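Local coordinates for protein probable mRNA-capping enzyme (Acanthamoeba polyphaga mimivirus, PDB 3BGY) that removes the gamma-phosphate from the 5'-triphosphate end of mRNA, the first step of cap formation, through the tunnel-barrel triphosphatase domain of a multifunctional viral capping enzyme, at residues Tyr71-Leu76 / Arg85-Asn90; Asn107-Tyr112 / Glu168-Arg173. All coordinates share one frame; numbering follows the deposited sequence. Where two conformers were deposited one is given.

Interaction 1: residues Tyr71-Leu76 / Arg85-Asn90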
# COMPACT_ATOMS: atom_id res chain seq x y z
N TYR A 71 0.64 -11.78 -2.62
CA TYR A 71 1.80 -11.65 -1.74
C TYR A 71 1.43 -11.55 -0.28
O TYR A 71 0.32 -11.17 0.05
CB TYR A 71 2.69 -10.46 -2.14
CG TYR A 71 2.04 -9.09 -2.09
CD1 TYR A 71 1.23 -8.63 -3.14
CD2 TYR A 71 2.31 -8.21 -1.03
CE1 TYR A 71 0.71 -7.32 -3.13
CE2 TYR A 71 1.81 -6.89 -1.01
CZ TYR A 71 1.01 -6.46 -2.06
OH TYR A 71 0.50 -5.18 -2.03
N LEU A 72 2.39 -11.86 0.59
CA LEU A 72 2.18 -11.77 2.03
C LEU A 72 3.02 -10.63 2.62
O LEU A 72 4.25 -10.59 2.45
CB LEU A 72 2.60 -13.10 2.70
CG LEU A 72 2.52 -13.09 4.23
CD1 LEU A 72 1.10 -12.96 4.68
CD2 LEU A 72 3.17 -14.35 4.81
N ASP A 73 2.35 -9.67 3.27
CA ASP A 73 3.03 -8.57 3.96
C ASP A 73 3.18 -8.90 5.43
O ASP A 73 2.20 -9.25 6.08
CB ASP A 73 2.21 -7.27 3.91
CG ASP A 73 2.44 -6.46 2.67
OD1 ASP A 73 3.34 -6.78 1.89
OD2 ASP A 73 1.72 -5.45 2.50
N ILE A 74 4.39 -8.74 5.96
CA ILE A 74 4.63 -8.99 7.38
C ILE A 74 5.14 -7.66 7.88
O ILE A 74 6.19 -7.17 7.47
CB ILE A 74 5.69 -10.10 7.63
CG1 ILE A 74 5.27 -11.41 6.98
CG2 ILE A 74 5.81 -10.38 9.13
CD1 ILE A 74 5.95 -11.68 5.68
N SER A 75 4.34 -7.04 8.74
CA SER A 75 4.72 -5.74 9.27
C SER A 75 5.15 -5.83 10.73
O SER A 75 4.41 -6.36 11.55
CB SER A 75 3.54 -4.77 9.19
OG SER A 75 3.13 -4.56 7.86
N LEU A 76 6.33 -5.29 11.02
CA LEU A 76 6.82 -5.21 12.41
C LEU A 76 6.51 -3.80 12.84
O LEU A 76 7.00 -2.84 12.24
CB LEU A 76 8.31 -5.46 12.51
CG LEU A 76 8.85 -6.73 11.91
CD1 LEU A 76 10.35 -6.74 12.21
CD2 LEU A 76 8.17 -7.99 12.49
N ARG A 85 8.37 -3.28 7.14
CA ARG A 85 7.52 -4.24 6.42
C ARG A 85 8.22 -5.02 5.32
O ARG A 85 8.88 -4.45 4.47
CB ARG A 85 6.32 -3.50 5.82
CG ARG A 85 5.28 -4.39 5.09
CD ARG A 85 4.25 -3.55 4.38
NE ARG A 85 4.83 -2.79 3.27
CZ ARG A 85 4.16 -1.91 2.53
NH1 ARG A 85 2.87 -1.67 2.76
NH2 ARG A 85 4.77 -1.28 1.54
N VAL A 86 8.04 -6.34 5.35
CA VAL A 86 8.58 -7.21 4.32
C VAL A 86 7.41 -7.77 3.49
O VAL A 86 6.43 -8.27 4.06
CB VAL A 86 9.39 -8.37 4.94
CG1 VAL A 86 9.71 -9.42 3.90
CG2 VAL A 86 10.67 -7.82 5.54
N SER A 87 7.51 -7.69 2.17
CA SER A 87 6.49 -8.27 1.29
C SER A 87 7.11 -9.47 0.58
O SER A 87 8.12 -9.31 -0.10
CB SER A 87 6.04 -7.25 0.24
OG SER A 87 5.61 -6.05 0.86
N LEU A 88 6.51 -10.64 0.75
CA LEU A 88 6.99 -11.89 0.13
C LEU A 88 6.14 -12.18 -1.09
O LEU A 88 4.94 -12.45 -0.95
CB LEU A 88 6.91 -13.03 1.13
CG LEU A 88 7.73 -12.90 2.41
CD1 LEU A 88 7.52 -14.13 3.29
CD2 LEU A 88 9.22 -12.75 2.07
N PHE A 89 6.78 -12.18 -2.27
CA PHE A 89 6.07 -12.41 -3.53
C PHE A 89 6.19 -13.82 -4.08
O PHE A 89 5.43 -14.23 -4.96
CB PHE A 89 6.53 -11.40 -4.60
CG PHE A 89 6.06 -10.00 -4.36
CD1 PHE A 89 6.82 -9.13 -3.55
CD2 PHE A 89 4.89 -9.51 -4.97
CE1 PHE A 89 6.41 -7.80 -3.33
CE2 PHE A 89 4.47 -8.17 -4.76
CZ PHE A 89 5.23 -7.31 -3.94
N ASN A 90 7.18 -14.57 -3.60
CA ASN A 90 7.36 -15.94 -4.09
C ASN A 90 6.39 -16.87 -3.33
O ASN A 90 6.48 -17.00 -2.12
CB ASN A 90 8.82 -16.35 -3.90
CG ASN A 90 9.09 -17.76 -4.37
OD1 ASN A 90 8.87 -18.70 -3.63
ND2 ASN A 90 9.53 -17.90 -5.61

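Interaction 2: residues Asn107-Tyr112 / Glu168-Arg173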
# COMPACT_ATOMS: atom_id res chain seq x y z
N ASN A 107 9.35 -13.13 18.77
CA ASN A 107 10.74 -12.66 18.73
C ASN A 107 11.52 -13.40 17.65
O ASN A 107 12.33 -12.78 16.96
CB ASN A 107 11.44 -12.84 20.09
CG ASN A 107 12.70 -12.00 20.20
OD1 ASN A 107 13.80 -12.52 20.25
ND2 ASN A 107 12.53 -10.68 20.24
N ASP A 108 11.23 -14.70 17.46
CA ASP A 108 11.85 -15.54 16.41
C ASP A 108 11.43 -15.02 15.04
O ASP A 108 12.24 -14.99 14.11
CB ASP A 108 11.39 -17.00 16.49
CG ASP A 108 12.10 -17.80 17.60
OD1 ASP A 108 13.15 -17.36 18.09
OD2 ASP A 108 11.58 -18.88 17.95
N ILE A 109 10.16 -14.63 14.93
CA ILE A 109 9.63 -14.09 13.68
C ILE A 109 10.25 -12.73 13.35
O ILE A 109 10.70 -12.52 12.21
CB ILE A 109 8.06 -14.01 13.70
CG1 ILE A 109 7.47 -15.40 13.86
CG2 ILE A 109 7.54 -13.30 12.39
CD1 ILE A 109 5.97 -15.48 14.11
N SER A 110 10.32 -11.83 14.34
CA SER A 110 10.90 -10.51 14.13
C SER A 110 12.37 -10.58 13.72
O SER A 110 12.79 -9.92 12.77
CB SER A 110 10.79 -9.64 15.38
OG SER A 110 9.44 -9.38 15.69
N ARG A 111 13.10 -11.49 14.35
CA ARG A 111 14.54 -11.64 14.08
C ARG A 111 14.75 -12.18 12.66
O ARG A 111 15.62 -11.70 11.95
CB ARG A 111 15.19 -12.53 15.13
CG ARG A 111 15.53 -11.76 16.39
CD ARG A 111 16.18 -12.67 17.43
NE ARG A 111 15.21 -13.62 17.97
CZ ARG A 111 15.52 -14.68 18.71
NH1 ARG A 111 16.79 -14.96 19.00
NH2 ARG A 111 14.55 -15.43 19.22
N TYR A 112 13.85 -13.07 12.23
CA TYR A 112 13.88 -13.65 10.88
C TYR A 112 13.56 -12.54 9.88
O TYR A 112 14.27 -12.37 8.89
CB TYR A 112 12.89 -14.82 10.73
CG TYR A 112 12.73 -15.34 9.29
CD1 TYR A 112 13.69 -16.21 8.72
CD2 TYR A 112 11.63 -14.93 8.48
CE1 TYR A 112 13.56 -16.67 7.37
CE2 TYR A 112 11.50 -15.38 7.12
CZ TYR A 112 12.46 -16.24 6.59
OH TYR A 112 12.33 -16.67 5.28
N GLU A 168 7.87 -5.73 19.95
CA GLU A 168 7.27 -5.37 18.65
C GLU A 168 5.93 -6.06 18.46
O GLU A 168 5.73 -7.18 18.95
CB GLU A 168 8.17 -5.82 17.49
CG GLU A 168 9.48 -5.05 17.32
CD GLU A 168 10.54 -5.37 18.36
OE1 GLU A 168 10.51 -6.50 18.91
OE2 GLU A 168 11.39 -4.50 18.63
N ARG A 169 5.01 -5.37 17.76
CA ARG A 169 3.73 -5.95 17.40
C ARG A 169 3.90 -6.46 15.96
O ARG A 169 4.74 -5.94 15.22
CB ARG A 169 2.60 -4.89 17.45
CG ARG A 169 2.21 -4.39 18.85
CD ARG A 169 1.29 -3.16 18.72
NE ARG A 169 0.62 -2.71 19.97
CZ ARG A 169 1.20 -1.97 20.91
NH1 ARG A 169 2.47 -1.58 20.78
NH2 ARG A 169 0.48 -1.51 21.94
N ILE A 170 3.20 -7.53 15.58
CA ILE A 170 3.31 -8.02 14.21
C ILE A 170 1.93 -8.12 13.58
O ILE A 170 0.96 -8.53 14.23
CB ILE A 170 4.00 -9.39 14.10
CG1 ILE A 170 5.33 -9.37 14.86
CG2 ILE A 170 4.32 -9.71 12.62
CD1 ILE A 170 5.91 -10.75 15.04
N MET A 171 1.84 -7.73 12.31
CA MET A 171 0.59 -7.82 11.56
C MET A 171 0.87 -8.50 10.22
O MET A 171 1.93 -8.30 9.62
CB MET A 171 -0.01 -6.43 11.34
CG MET A 171 -1.33 -6.43 10.57
SD MET A 171 -1.93 -4.77 10.37
CE MET A 171 -0.47 -3.97 9.61
N TYR A 172 -0.08 -9.35 9.82
CA TYR A 172 0.01 -10.10 8.57
C TYR A 172 -1.11 -9.72 7.63
O TYR A 172 -2.25 -9.57 8.06
CB TYR A 172 -0.10 -11.60 8.83
CG TYR A 172 0.92 -12.08 9.82
CD1 TYR A 172 2.22 -12.41 9.40
CD2 TYR A 172 0.62 -12.13 11.21
CE1 TYR A 172 3.20 -12.79 10.33
CE2 TYR A 172 1.63 -12.51 12.16
CZ TYR A 172 2.90 -12.83 11.70
OH TYR A 172 3.88 -13.21 12.57
N ARG A 173 -0.76 -9.46 6.38
CA ARG A 173 -1.78 -9.14 5.38
C ARG A 173 -1.47 -9.93 4.13
O ARG A 173 -0.40 -9.77 3.57
CB ARG A 173 -1.82 -7.64 5.05
CG ARG A 173 -2.40 -6.80 6.18
CD ARG A 173 -2.53 -5.35 5.82
NE ARG A 173 -3.17 -4.63 6.91
CZ ARG A 173 -2.90 -3.38 7.27
NH1 ARG A 173 -1.98 -2.67 6.63
NH2 ARG A 173 -3.51 -2.85 8.33
O HOH W 1 9.79 -9.09 18.45

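Interaction 1: residues Tyr71-Leu76 / Arg85-Asn90
L72 and I74 pair with L88 and V86 as antiparallel hydrogen-bonded pairs, and the two strand axes come within 4.6 Å at 164°. Four N-H...O=C bonds join them. Each pair is joined by two bonds, one in each direction. D73-S87 and S75-R85 are the non-hydrogen-bonded pairs. Their side chains share the face of the sheet that carries the polar groups. S87 OG donates to D73 OD1 over 2.6 Å. It meets the syn side of that oxygen but lies 31° out of the carboxylate plane. The other oxygen, D73 OD2, lies 4.0 Å from R85 NH1. This is a long salt bridge of charges alone, since the oxygen sits well out of the guanidinium plane. The R85 chain leaves the backbone trans to N (chi1 -177°), which sets CG 3.5 Å from S75 OG, and it then bends at chi3.

Beyond S87, the rings of Y71 and F89 run alongside each other. They form an offset stack with centroids 4.7 Å apart. Y71 CB also sits over the F89 ring face, a CH-pi contact. On the reverse face, I74 CD1 touches L88 CD1 at 3.8 Å, and I113 of helix 106-115 packs on I74 and V86.

The contact is a beta hairpin in the wall of the tunnel barrel. One face is apolar and meets a helix. The other is polar and charged, with weak, long ion pairs from D73 to K175 and from R85 to E149. The short bond to S87 probably limits rotation of the D73 carboxylate, while the long pairs add only loose electrostatic contact.

Interaction 2: residues Asn107-Tyr112 / Glu168-Arg173
I109 meets the strand at I170 and Y172. Its CG2 lies between the two, 4.0 Å from I170 CD1 and 3.7 Å from Y172 OH. I109 CB is also close to I170 CD1, at 4.1 Å. The other branch ends in CD1, which lies 3.4 Å from Y172 OH. The Y172 contact brings the phenol oxygen against methyl groups, so it is packing and not a hydrogen bond. The end of I170 reaches the helix, where CD1 also meets S110 OG at 3.8 Å.

No direct hydrogen bond crosses the contact. In the S110 conformer described here, one water joins S110 and E168 instead. It lies 2.8 Å from S110 OG and donates to E168 OE1 over 2.7 Å. In that conformer S110 OG also bonds to the S106 carbonyl one turn back, while E168 OE1 accepts from G166 N and E168 OE2 from T165 N, so backbone N-H groups hold both carboxylate oxygens. The bend at chi2 of E168 (74°) brings the carboxylate back to the loop before the strand.

The helix 107-112 and strand 169-173 segments lie at 73°, with axes 9.7 Å apart at closest approach. This is plain packing of a helix on the outside of the barrel. F97 of helix 91-101 touches both I109 and Y172, F101 touches I109, and from strand 66-77 L76 packs on S110 and I170 and I74 on I170 and Y172.

From the N terminus, strand 66-77 turns back through a short loop into strand 83-88, and interaction 1 closes that hairpin. The chain then forms helices 91-101 and 106-115, followed by strands 122-136 and 142-152. It returns as strand 169-183, where interaction 2 closes a much longer loop. The two contacts follow in series and neither encloses the other. Strand 66-77 has strand 83-88 on one side and strand 169-183 on the other. Probable backbone hydrogen bonds from D73 N to R173 O and from S75 N to M171 O join the contacts directly. Together they tie three adjacent barrel strands to the helix packed outside them.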